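Local coordinates for protein phosphodiesterase (Pseudomonas aeruginosa, PDB 4G75) that acts as a colicin M-like bacteriocin, a magnesium-binding hydrolase that probably blocks peptidoglycan synthesis by cleaving the lipid-linked precursor, as colicin M does, at residues I10-G15 / A48-D53; D135-G140 / P144-A149; I168-K173 / I214-V219. All blocks are in the same frame, centred on the assembly; numbering follows the deposited sequence.

Contact 1: I10-G15 / A48-D53; sequences IVAGQG and AYVNGD. With EDO (1,2-ethanediol), chain I; EDO (1,2-ethanediol), chain H.
Asn51 turns its side-chain amide along the backbone of Ile10 and pairs with both polar atoms of that one residue. Ile10 N gives its hydrogen to Asn51 OD1 at 2.9 Å, lying in the carbonyl plane on a lone pair. In return Asn51 ND2 reaches Ile10 O, also at 2.9 Å and almost straight (175°), with the acceptor in the plane of the amide although the donor is tilted from the plane of the Ile10 carbonyl. Two bonds of opposite direction fix the rotation of the amide, which serves the extended chain as the edge of a neighbouring strand would. Beside this polar pair lies the apolar part of the contact. Val50 CG2, placed between its own backbone N and carbonyl carbon (chi1 -62° sets CG1 beside the N), sits 3.7 Å from Ala12 CB and 4.0 Å from Ile10 CD1. The isoleucine and valine side chains run across each other at about a right angle. Phe17 and Tyr142 also touch buried Val50, while Ile107 and Arg106 of helix 106-113 cover Ile10. The remainder of 10-15 is looser: Val11 points away and is exposed, and farther on Gln14 meets a 1,2-ethanediol (chain I) instead of the other segment. O1 of the diol accepts from Gln14 N and donates to Gln14 OE1, both at 2.9 Å. A second 1,2-ethanediol (chain H) donates through O2 to Asn51 O. The partner segment owes its shape to the end of helix 34-49, where Asp53 N and Asn51 N both bond to Ala48 O and Gly52 N bonds to Tyr49 O. With Gly52 as the C-prime residue at positive phi, this is a Schellman motif.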
ATOM      1  N   ILE A  10     -14.569  -2.313   8.197  1.00 12.03           N
ATOM      2  CA  ILE A  10     -15.904  -2.621   7.699  1.00 10.48           C
ATOM      3  C   ILE A  10     -16.314  -4.045   8.035  1.00 10.32           C
ATOM      4  O   ILE A  10     -15.482  -4.876   8.390  1.00  9.72           O
ATOM      5  CB  ILE A  10     -16.042  -2.381   6.180  1.00 11.67           C
ATOM      6  CG1 ILE A  10     -15.194  -3.371   5.382  1.00 10.24           C
ATOM      7  CG2 ILE A  10     -15.676  -0.939   5.828  1.00  9.07           C
ATOM      8  CD1 ILE A  10     -15.545  -3.386   3.909  1.00 14.58           C
ATOM      9  N   VAL A  11     -17.612  -4.302   7.927  1.00  9.53           N
ATOM     10  CA  VAL A  11     -18.173  -5.623   8.168  1.00  7.05           C
ATOM     11  C   VAL A  11     -18.346  -6.349   6.843  1.00 11.13           C
ATOM     12  O   VAL A  11     -19.076  -5.887   5.968  1.00 14.75           O
ATOM     13  CB  VAL A  11     -19.546  -5.523   8.860  1.00  9.61           C
ATOM     14  CG1 VAL A  11     -20.191  -6.908   8.955  1.00 14.49           C
ATOM     15  CG2 VAL A  11     -19.399  -4.886  10.232  1.00 10.54           C
ATOM     16  N   ALA A  12     -17.683  -7.487   6.685  1.00  9.33           N
ATOM     17  CA  ALA A  12     -17.774  -8.210   5.427  1.00  7.10           C
ATOM     18  C   ALA A  12     -17.788  -9.722   5.610  1.00  7.42           C
ATOM     19  O   ALA A  12     -17.234 -10.254   6.572  1.00 12.88           O
ATOM     20  CB  ALA A  12     -16.634  -7.806   4.499  1.00 13.50           C
ATOM     21  N   GLY A  13     -18.422 -10.404   4.664  1.00 12.07           N
ATOM     22  CA  GLY A  13     -18.479 -11.854   4.662  1.00 10.42           C
ATOM     23  C   GLY A  13     -18.253 -12.404   3.268  1.00  6.56           C
ATOM     24  O   GLY A  13     -18.250 -11.654   2.294  1.00 10.14           O
ATOM     25  N   GLN A  14     -18.051 -13.715   3.174  1.00 10.11           N
ATOM     26  CA  GLN A  14     -17.779 -14.363   1.894  1.00 12.67           C
ATOM     27  C   GLN A  14     -18.802 -13.982   0.832  1.00 11.05           C
ATOM     28  O   GLN A  14     -18.460 -13.775  -0.333  1.00 10.58           O
ATOM     29  CB  GLN A  14     -17.778 -15.884   2.071  1.00  8.19           C
ATOM     30  CG  GLN A  14     -16.573 -16.425   2.824  1.00  8.50           C
ATOM     31  CD  GLN A  14     -16.849 -17.792   3.427  1.00 13.26           C
ATOM     32  OE1 GLN A  14     -17.751 -17.943   4.259  1.00 21.24           O
ATOM     33  NE2 GLN A  14     -16.080 -18.796   3.014  1.00 14.19           N
ATOM     34  N   GLY A  15     -20.062 -13.910   1.247  1.00 12.46           N
ATOM     35  CA  GLY A  15     -21.164 -13.634   0.346  1.00 10.57           C
ATOM     36  C   GLY A  15     -21.169 -12.240  -0.245  1.00 14.35           C
ATOM     37  O   GLY A  15     -21.954 -11.953  -1.140  1.00 12.45           O
ATOM     38  N   ALA A  48     -10.528 -10.811   4.394  1.00  6.16           N
ATOM     39  CA  ALA A  48      -9.329 -10.288   5.028  1.00  8.21           C
ATOM     40  C   ALA A  48      -8.856  -9.027   4.318  1.00  6.38           C
ATOM     41  O   ALA A  48      -8.572  -8.024   4.964  1.00  7.70           O
ATOM     42  CB  ALA A  48      -8.223 -11.345   5.045  1.00 10.10           C
ATOM     43  N   TYR A  49      -8.800  -9.072   2.990  1.00 10.62           N
ATOM     44  CA  TYR A  49      -8.263  -7.950   2.215  1.00  7.29           C
ATOM     45  C   TYR A  49      -9.015  -6.637   2.451  1.00  7.87           C
ATOM     46  O   TYR A  49      -8.390  -5.564   2.556  1.00  6.88           O
ATOM     47  CB  TYR A  49      -8.218  -8.271   0.713  1.00  6.04           C
ATOM     48  CG  TYR A  49      -7.213  -9.331   0.299  1.00  5.86           C
ATOM     49  CD1 TYR A  49      -5.904  -9.299   0.761  1.00  6.43           C
ATOM     50  CD2 TYR A  49      -7.572 -10.344  -0.591  1.00  6.27           C
ATOM     51  CE1 TYR A  49      -4.983 -10.244   0.374  1.00  8.76           C
ATOM     52  CE2 TYR A  49      -6.656 -11.307  -0.991  1.00  6.82           C
ATOM     53  CZ  TYR A  49      -5.364 -11.252  -0.507  1.00  6.92           C
ATOM     54  OH  TYR A  49      -4.443 -12.196  -0.886  1.00  6.98           O
ATOM     55  N   VAL A  50     -10.344  -6.701   2.537  1.00  8.32           N
ATOM     56  CA  VAL A  50     -11.115  -5.468   2.668  1.00  8.22           C
ATOM     57  C   VAL A  50     -10.855  -4.744   3.990  1.00  7.82           C
ATOM     58  O   VAL A  50     -11.228  -3.589   4.141  1.00  8.14           O
ATOM     59  CB  VAL A  50     -12.642  -5.654   2.452  1.00  8.18           C
ATOM     60  CG1 VAL A  50     -12.934  -6.158   1.045  1.00  8.41           C
ATOM     61  CG2 VAL A  50     -13.240  -6.579   3.515  1.00 13.35           C
ATOM     62  N   ASN A  51     -10.211  -5.409   4.942  1.00  5.29           N
ATOM     63  CA  ASN A  51      -9.772  -4.722   6.160  1.00  4.99           C
ATOM     64  C   ASN A  51      -8.247  -4.642   6.291  1.00 13.00           C
ATOM     65  O   ASN A  51      -7.713  -4.397   7.374  1.00 10.36           O
ATOM     66  CB  ASN A  51     -10.415  -5.326   7.412  1.00 10.19           C
ATOM     67  CG  ASN A  51     -11.834  -4.843   7.616  1.00 12.56           C
ATOM     68  OD1 ASN A  51     -12.117  -3.647   7.513  1.00  8.63           O
ATOM     69  ND2 ASN A  51     -12.738  -5.771   7.896  1.00 11.94           N
ATOM     70  N   GLY A  52      -7.557  -4.838   5.171  1.00  8.06           N
ATOM     71  CA  GLY A  52      -6.116  -4.666   5.116  1.00  6.50           C
ATOM     72  C   GLY A  52      -5.296  -5.798   5.704  1.00  9.98           C
ATOM     73  O   GLY A  52      -4.082  -5.668   5.865  1.00  9.76           O
ATOM     74  N   ASP A  53      -5.951  -6.909   6.021  1.00 11.41           N
ATOM     75  CA  ASP A  53      -5.275  -8.069   6.591  1.00  5.74           C
ATOM     76  C   ASP A  53      -4.681  -8.890   5.449  1.00  9.38           C
ATOM     77  O   ASP A  53      -5.151  -9.983   5.156  1.00 10.51           O
ATOM     78  CB  ASP A  53      -6.295  -8.894   7.383  1.00  9.13           C
ATOM     79  CG  ASP A  53      -5.650  -9.935   8.285  1.00 21.07           C
ATOM     80  OD1 ASP A  53      -4.508  -9.720   8.749  1.00 21.48           O
ATOM     81  OD2 ASP A  53      -6.304 -10.970   8.543  1.00 27.86           O
TER
HETATM   82  C1  EDO I 308     -18.267 -15.580   6.206  1.00 27.68           C
HETATM   83  O1  EDO I 308     -19.166 -15.601   5.088  1.00 19.01           O
HETATM   84  C2  EDO I 308     -17.030 -14.774   5.831  1.00 23.82           C
HETATM   85  O2  EDO I 308     -16.059 -14.819   6.884  1.00 28.66           O
HETATM   86  C1  EDO H 307      -8.541  -0.348   9.535  1.00 45.71           C
HETATM   87  O1  EDO H 307      -7.330  -0.197  10.284  1.00 45.66           O
HETATM   88  C2  EDO H 307      -8.520  -1.678   8.789  1.00 30.06           C
HETATM   89  O2  EDO H 307      -8.406  -2.748   9.736  1.00 42.48           O

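Contact 2: D135-G140 / P144-A149; sequences DTFNGG and PAAAFA
With CG of Phe137 turned beside its backbone N (chi1 -67°) and the ring rotated by chi2 -67°, its far end, CE1 and CZ, is carried onto the first turns of helix 143-153. The arrangement is a buried loop-to-helix junction of the colicin M family region, in which the chain leaves 135-140, turns within three residues and packs the new helix against the loop just left. CE1 is the leading atom: Ala147 N lies 3.6 Å from Phe137 CE1, approached obliquely, whereas Ala146 C sits at the edge of the ring, near its plane. Two small methyls frame the ring end, Ala147 CB 3.7 Å from Phe137 CZ and Ala146 CB 4.0 Å from Phe137 CE1. Both being alanines, the ring comes right up to the helix backbone. Met159 of strand 159-160 also touches Phe137; Asn138 N bonds to Asp96 and Asn138 O to Arg165. The phenyl group lies about 6 Å from the side chain of Val211, a magnesium-site residue. Nearer the turn the loop contributes a backbone atom instead: Gly140 O rests 3.5 Å from Pro144 CD.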
ATOM      1  N   ASP A 135      -1.148   3.486 -12.147  1.00  9.31           N
ATOM      2  CA  ASP A 135       0.067   4.262 -11.913  1.00 11.09           C
ATOM      3  C   ASP A 135       0.077   5.065 -10.614  1.00  9.13           C
ATOM      4  O   ASP A 135       1.040   5.779 -10.325  1.00 10.75           O
ATOM      5  CB  ASP A 135       0.352   5.194 -13.102  1.00 11.69           C
ATOM      6  CG  ASP A 135      -0.719   6.255 -13.291  1.00 22.05           C
ATOM      7  OD1 ASP A 135      -1.678   6.305 -12.498  1.00 13.57           O
ATOM      8  OD2 ASP A 135      -0.603   7.049 -14.244  1.00 32.87           O
ATOM      9  N   THR A 136      -0.985   4.934  -9.829  1.00  8.73           N
ATOM     10  CA  THR A 136      -1.149   5.743  -8.628  1.00  5.11           C
ATOM     11  C   THR A 136      -1.862   4.919  -7.564  1.00  4.38           C
ATOM     12  O   THR A 136      -2.845   4.232  -7.865  1.00  8.11           O
ATOM     13  CB  THR A 136      -1.992   6.987  -8.924  1.00  9.92           C
ATOM     14  OG1 THR A 136      -1.430   7.678 -10.045  1.00  9.61           O
ATOM     15  CG2 THR A 136      -2.025   7.925  -7.718  1.00  8.26           C
ATOM     16  N   PHE A 137      -1.362   4.980  -6.333  1.00  6.66           N
ATOM     17  CA  PHE A 137      -1.964   4.235  -5.222  1.00  7.72           C
ATOM     18  C   PHE A 137      -3.123   4.995  -4.590  1.00  7.37           C
ATOM     19  O   PHE A 137      -3.132   6.230  -4.554  1.00  8.29           O
ATOM     20  CB  PHE A 137      -0.929   3.964  -4.125  1.00  5.95           C
ATOM     21  CG  PHE A 137       0.179   3.030  -4.534  1.00  6.88           C
ATOM     22  CD1 PHE A 137      -0.082   1.700  -4.809  1.00  8.78           C
ATOM     23  CD2 PHE A 137       1.497   3.474  -4.584  1.00  6.11           C
ATOM     24  CE1 PHE A 137       0.947   0.836  -5.167  1.00 11.37           C
ATOM     25  CE2 PHE A 137       2.519   2.617  -4.931  1.00  9.98           C
ATOM     26  CZ  PHE A 137       2.244   1.299  -5.220  1.00 15.11           C
ATOM     27  N   ASN A 138      -4.084   4.250  -4.051  1.00  5.06           N
ATOM     28  CA  ASN A 138      -5.177   4.844  -3.285  1.00  7.60           C
ATOM     29  C   ASN A 138      -4.787   5.355  -1.897  1.00 12.20           C
ATOM     30  O   ASN A 138      -5.333   6.362  -1.419  1.00  6.56           O
ATOM     31  CB  ASN A 138      -6.319   3.840  -3.128  1.00  8.60           C
ATOM     32  CG  ASN A 138      -7.522   4.442  -2.430  1.00  9.97           C
ATOM     33  OD1 ASN A 138      -8.132   5.387  -2.931  1.00  7.65           O
ATOM     34  ND2 ASN A 138      -7.863   3.907  -1.265  1.00  7.96           N
ATOM     35  N   GLY A 139      -3.869   4.647  -1.244  1.00  8.60           N
ATOM     36  CA  GLY A 139      -3.497   4.950   0.131  1.00  5.76           C
ATOM     37  C   GLY A 139      -4.440   4.318   1.145  1.00  5.66           C
ATOM     38  O   GLY A 139      -4.582   4.810   2.267  1.00  8.70           O
ATOM     39  N   GLY A 140      -5.089   3.227   0.744  1.00  6.37           N
ATOM     40  CA  GLY A 140      -6.013   2.511   1.614  1.00  6.97           C
ATOM     41  C   GLY A 140      -5.654   1.059   1.877  1.00  6.63           C
ATOM     42  O   GLY A 140      -4.486   0.671   1.791  1.00  9.19           O
ATOM     43  N   PRO A 144      -0.738  -1.459   0.457  1.00  5.74           N
ATOM     44  CA  PRO A 144       0.483  -2.242   0.685  1.00  7.45           C
ATOM     45  C   PRO A 144       0.539  -3.490  -0.201  1.00  8.67           C
ATOM     46  O   PRO A 144       1.600  -3.820  -0.738  1.00  7.63           O
ATOM     47  CB  PRO A 144       0.376  -2.621   2.160  1.00 10.02           C
ATOM     48  CG  PRO A 144      -0.397  -1.466   2.769  1.00  7.54           C
ATOM     49  CD  PRO A 144      -1.438  -1.138   1.716  1.00  5.86           C
ATOM     50  N   ALA A 145      -0.586  -4.178  -0.355  1.00  8.16           N
ATOM     51  CA  ALA A 145      -0.600  -5.364  -1.211  1.00  8.62           C
ATOM     52  C   ALA A 145      -0.347  -4.995  -2.669  1.00  7.51           C
ATOM     53  O   ALA A 145       0.366  -5.700  -3.385  1.00  5.99           O
ATOM     54  CB  ALA A 145      -1.917  -6.133  -1.066  1.00  5.76           C
ATOM     55  N   ALA A 146      -0.939  -3.891  -3.109  1.00  6.33           N
ATOM     56  CA  ALA A 146      -0.751  -3.433  -4.481  1.00  7.18           C
ATOM     57  C   ALA A 146       0.711  -3.089  -4.735  1.00  9.21           C
ATOM     58  O   ALA A 146       1.241  -3.362  -5.807  1.00  7.81           O
ATOM     59  CB  ALA A 146      -1.632  -2.230  -4.758  1.00  6.70           C
ATOM     60  N   ALA A 147       1.352  -2.481  -3.740  1.00  3.98           N
ATOM     61  CA  ALA A 147       2.760  -2.110  -3.850  1.00  2.15           C
ATOM     62  C   ALA A 147       3.639  -3.352  -3.958  1.00  4.91           C
ATOM     63  O   ALA A 147       4.622  -3.371  -4.701  1.00  6.55           O
ATOM     64  CB  ALA A 147       3.176  -1.276  -2.660  1.00  6.24           C
ATOM     65  N   PHE A 148       3.290  -4.378  -3.190  1.00  6.51           N
ATOM     66  CA  PHE A 148       4.010  -5.645  -3.256  1.00  9.02           C
ATOM     67  C   PHE A 148       3.799  -6.305  -4.618  1.00 12.20           C
ATOM     68  O   PHE A 148       4.731  -6.826  -5.229  1.00  7.74           O
ATOM     69  CB  PHE A 148       3.540  -6.568  -2.129  1.00  8.50           C
ATOM     70  CG  PHE A 148       4.205  -7.903  -2.128  1.00  5.27           C
ATOM     71  CD1 PHE A 148       5.569  -8.002  -1.940  1.00  6.43           C
ATOM     72  CD2 PHE A 148       3.468  -9.063  -2.313  1.00 11.86           C
ATOM     73  CE1 PHE A 148       6.197  -9.239  -1.946  1.00 14.08           C
ATOM     74  CE2 PHE A 148       4.083 -10.308  -2.311  1.00 11.10           C
ATOM     75  CZ  PHE A 148       5.452 -10.392  -2.133  1.00  8.47           C
ATOM     76  N   ALA A 149       2.564  -6.279  -5.096  1.00  8.82           N
ATOM     77  CA  ALA A 149       2.271  -6.859  -6.394  1.00  9.03           C
ATOM     78  C   ALA A 149       3.082  -6.164  -7.486  1.00  9.24           C
ATOM     79  O   ALA A 149       3.591  -6.813  -8.398  1.00  8.40           O
ATOM     80  CB  ALA A 149       0.781  -6.789  -6.680  1.00  6.96           C
TER

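Contact 3: I168-K173 / I214-V219; sequences IKPNVK and ITLRIV. With EDO (1,2-ethanediol), chain K; EDO (1,2-ethanediol), chain C.
Pro170 and Leu216 meet with their side chains at about a right angle, the proline CG coming to 4.0 Å from Leu216 CD1. Leucine rises from strand 213-224 toward the 168-173 loop, its CG beside the backbone N (chi1 -60°), with CD1 continuing extended (chi2 -179°) and CD2 branching off beside it, so that its two methyls part between two neighbours. CD1 meets CG of Pro170, and CD2 turns to Ile168, whose CD1 stands 4.2 Å from Leu216 CD2. Ile168 also points toward the strand, with its longer branch doing the reaching. The contact is therefore wholly apolar, joined by the ends of side chains, while the backbones stay well apart: Pro170 CA and Leu216 CA, the nearest pair, are 9.4 Å from each other. Ile214, Ile218 and Val172 border these pairs at a looser distance. On the loop side Ile283 of strand 283-290 touches Ile168, and Ile236 of strand 229-243 touches Pro170.

Arg217 leaves the strand on the face opposite Leu216. Its chain is extended from CG to NE; NH2 forms a salt bridge with Asp193 of strand 188-199, and NH1 donates to O1 of a 1,2-ethanediol (chain C) in the guanidinium plane, at 3.0 Å. Another 1,2-ethanediol (chain K) accepts on O1 from Asn171 N. Buried aliphatic Ile214, Leu216 and Ile218 on one strand face, Thr215, Arg217 and Val219 on the other, with a loop laid over the former, make this part of the mixed, mainly antiparallel sheet of the colicin M fold, whose strand 213-224 begins at the magnesium ligand Glu213.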
ATOM      1  N   ILE A 168      -0.411  11.478   6.541  1.00  8.77           N
ATOM      2  CA  ILE A 168       0.538  11.905   7.558  1.00  8.57           C
ATOM      3  C   ILE A 168       0.150  13.279   8.106  1.00 12.88           C
ATOM      4  O   ILE A 168      -0.584  14.026   7.463  1.00 12.05           O
ATOM      5  CB  ILE A 168       1.999  11.885   7.063  1.00 11.04           C
ATOM      6  CG1 ILE A 168       2.179  12.791   5.841  1.00  6.50           C
ATOM      7  CG2 ILE A 168       2.436  10.447   6.762  1.00 12.00           C
ATOM      8  CD1 ILE A 168       3.653  13.006   5.467  1.00 11.01           C
ATOM      9  N   LYS A 169       0.637  13.584   9.302  1.00 11.21           N
ATOM     10  CA  LYS A 169       0.308  14.825   9.994  1.00 16.36           C
ATOM     11  C   LYS A 169       1.565  15.432  10.603  1.00 11.22           C
ATOM     12  O   LYS A 169       1.681  15.534  11.828  1.00 11.78           O
ATOM     13  CB  LYS A 169      -0.694  14.541  11.116  1.00 16.69           C
ATOM     14  CG  LYS A 169      -1.973  13.844  10.678  1.00 21.19           C
ATOM     15  CD  LYS A 169      -2.930  14.823  10.018  1.00 28.74           C
ATOM     16  CE  LYS A 169      -4.341  14.252   9.915  1.00 58.93           C
ATOM     17  NZ  LYS A 169      -4.433  13.090   8.984  1.00 28.16           N
ATOM     18  N   PRO A 170       2.519  15.840   9.757  1.00 14.57           N
ATOM     19  CA  PRO A 170       3.791  16.319  10.305  1.00 10.45           C
ATOM     20  C   PRO A 170       3.599  17.569  11.153  1.00 13.04           C
ATOM     21  O   PRO A 170       2.819  18.460  10.807  1.00 18.55           O
ATOM     22  CB  PRO A 170       4.623  16.641   9.054  1.00 14.01           C
ATOM     23  CG  PRO A 170       3.922  15.940   7.925  1.00 16.34           C
ATOM     24  CD  PRO A 170       2.476  15.936   8.290  1.00 19.86           C
ATOM     25  N   ASN A 171       4.305  17.609  12.277  1.00 11.70           N
ATOM     26  CA  ASN A 171       4.258  18.741  13.188  1.00 16.04           C
ATOM     27  C   ASN A 171       5.541  19.543  13.014  1.00 12.75           C
ATOM     28  O   ASN A 171       6.574  19.215  13.596  1.00 11.69           O
ATOM     29  CB  ASN A 171       4.126  18.230  14.621  1.00 10.53           C
ATOM     30  CG  ASN A 171       3.887  19.339  15.623  1.00 12.95           C
ATOM     31  OD1 ASN A 171       4.147  20.505  15.347  1.00 12.65           O
ATOM     32  ND2 ASN A 171       3.390  18.970  16.804  1.00 11.75           N
ATOM     33  N   VAL A 172       5.486  20.572  12.180  1.00 10.65           N
ATOM     34  CA  VAL A 172       6.685  21.330  11.833  1.00 12.87           C
ATOM     35  C   VAL A 172       7.314  21.993  13.057  1.00  6.61           C
ATOM     36  O   VAL A 172       8.538  21.995  13.223  1.00 12.32           O
ATOM     37  CB  VAL A 172       6.383  22.387  10.755  1.00 15.21           C
ATOM     38  CG1 VAL A 172       7.637  23.172  10.416  1.00 17.03           C
ATOM     39  CG2 VAL A 172       5.815  21.718   9.507  1.00 20.66           C
ATOM     40  N   LYS A 173       6.472  22.542  13.923  1.00 12.64           N
ATOM     41  CA  LYS A 173       6.968  23.190  15.134  1.00  7.96           C
ATOM     42  C   LYS A 173       7.782  22.260  16.024  1.00  7.99           C
ATOM     43  O   LYS A 173       8.624  22.715  16.797  1.00 12.26           O
ATOM     44  CB  LYS A 173       5.817  23.810  15.935  1.00 10.34           C
ATOM     45  CG  LYS A 173       5.220  25.039  15.267  1.00 16.55           C
ATOM     46  CD  LYS A 173       4.303  25.797  16.212  1.00 23.33           C
ATOM     47  CE  LYS A 173       3.024  25.028  16.458  1.00 20.39           C
ATOM     48  NZ  LYS A 173       2.207  24.881  15.218  1.00 27.18           N
ATOM     49  N   ILE A 214      10.253   8.120   4.822  1.00  6.94           N
ATOM     50  CA  ILE A 214      10.487   8.885   3.607  1.00  6.65           C
ATOM     51  C   ILE A 214      11.254  10.137   3.989  1.00 11.21           C
ATOM     52  O   ILE A 214      11.440  10.407   5.164  1.00 11.22           O
ATOM     53  CB  ILE A 214       9.174   9.271   2.920  1.00  6.70           C
ATOM     54  CG1 ILE A 214       8.310  10.127   3.852  1.00  7.57           C
ATOM     55  CG2 ILE A 214       8.412   8.012   2.504  1.00 11.65           C
ATOM     56  CD1 ILE A 214       7.015  10.608   3.220  1.00  7.70           C
ATOM     57  N   THR A 215      11.712  10.887   2.997  1.00  8.24           N
ATOM     58  CA  THR A 215      12.369  12.156   3.274  1.00  5.50           C
ATOM     59  C   THR A 215      11.428  13.274   2.866  1.00  9.44           C
ATOM     60  O   THR A 215      10.982  13.331   1.720  1.00  8.37           O
ATOM     61  CB  THR A 215      13.697  12.288   2.498  1.00  8.19           C
ATOM     62  OG1 THR A 215      14.556  11.182   2.814  1.00 12.66           O
ATOM     63  CG2 THR A 215      14.402  13.593   2.857  1.00 10.02           C
ATOM     64  N   LEU A 216      11.112  14.150   3.816  1.00  9.36           N
ATOM     65  CA  LEU A 216      10.290  15.313   3.521  1.00 10.30           C
ATOM     66  C   LEU A 216      11.175  16.505   3.191  1.00  6.61           C
ATOM     67  O   LEU A 216      12.355  16.543   3.563  1.00  7.27           O
ATOM     68  CB  LEU A 216       9.380  15.663   4.704  1.00  6.75           C
ATOM     69  CG  LEU A 216       8.374  14.603   5.165  1.00  7.11           C
ATOM     70  CD1 LEU A 216       7.561  15.146   6.335  1.00 14.49           C
ATOM     71  CD2 LEU A 216       7.465  14.191   4.012  1.00 11.38           C
ATOM     72  N   ARG A 217      10.597  17.463   2.481  1.00  7.59           N
ATOM     73  CA  ARG A 217      11.244  18.745   2.237  1.00  6.71           C
ATOM     74  C   ARG A 217      10.323  19.850   2.714  1.00 10.74           C
ATOM     75  O   ARG A 217       9.163  19.929   2.292  1.00 12.23           O
ATOM     76  CB  ARG A 217      11.524  18.921   0.745  1.00  6.77           C
ATOM     77  CG  ARG A 217      12.371  20.141   0.429  1.00 10.57           C
ATOM     78  CD  ARG A 217      12.639  20.248  -1.060  1.00 16.67           C
ATOM     79  NE  ARG A 217      13.592  21.312  -1.346  1.00 15.11           N
ATOM     80  CZ  ARG A 217      14.141  21.526  -2.537  1.00 30.07           C
ATOM     81  NH1 ARG A 217      13.831  20.743  -3.561  1.00 30.36           N
ATOM     82  NH2 ARG A 217      15.003  22.522  -2.703  1.00 38.11           N
ATOM     83  N   ILE A 218      10.841  20.696   3.600  1.00  9.88           N
ATOM     84  CA  ILE A 218      10.083  21.816   4.142  1.00 10.01           C
ATOM     85  C   ILE A 218      10.604  23.087   3.504  1.00  8.35           C
ATOM     86  O   ILE A 218      11.771  23.445   3.682  1.00  9.36           O
ATOM     87  CB  ILE A 218      10.206  21.904   5.670  1.00 10.58           C
ATOM     88  CG1 ILE A 218       9.426  20.765   6.333  1.00 18.69           C
ATOM     89  CG2 ILE A 218       9.627  23.229   6.186  1.00 11.75           C
ATOM     90  CD1 ILE A 218      10.045  19.416   6.181  1.00 18.60           C
ATOM     91  N   VAL A 219       9.742  23.767   2.757  0.54  6.94           N
ATOM     92  CA  VAL A 219      10.159  24.954   2.019  0.54  9.99           C
ATOM     93  C   VAL A 219       9.145  26.082   2.161  0.54 15.33           C
ATOM     94  O   VAL A 219       7.941  25.869   2.046  0.54 10.23           O
ATOM     95  CB  VAL A 219      10.372  24.638   0.525  0.54 18.21           C
ATOM     96  CG1 VAL A 219       9.085  24.123  -0.099  0.54 15.13           C
ATOM     97  CG2 VAL A 219      10.881  25.865  -0.216  0.54 24.50           C
TER
HETATM   98  C1  EDO K 310       7.236  16.135  13.318  1.00 20.12           C
HETATM   99  O1  EDO K 310       5.987  15.448  13.197  1.00 29.34           O
HETATM  100  C2  EDO K 310       8.176  15.345  14.220  1.00 46.38           C
HETATM  101  O2  EDO K 310       8.717  14.241  13.485  1.00 49.43           O
HETATM  102  C1  EDO C 302      11.355  17.319  -3.076  1.00 19.16           C
HETATM  103  O1  EDO C 302      12.126  18.297  -3.782  1.00 20.96           O
HETATM  104  C2  EDO C 302      10.224  16.869  -3.992  1.00 25.83           C
HETATM  105  O2  EDO C 302       9.489  18.031  -4.393  1.00 29.75           O

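Overall arrangement
From the N terminus, contact 1 comes first: it closes a loop holding helix 18-24 and most of helix 34-49, joining the start of the chain to the end of the latter. Contact 2 follows after the helices up to 106-113 and closes a far shorter loop, joining the 135-140 loop to helix 143-153. Contact 3 closes the last, spanning helix 176-184, strand 188-199 and helix 205-208, and ties the 168-173 loop to the sheet. The three run in series; none nests or crosses. Centres of contacts 1 and 2 are about 17 Å apart, whereas contacts 1 and 3 lie on opposite sides of the chain's centre, about 33 Å apart between centres.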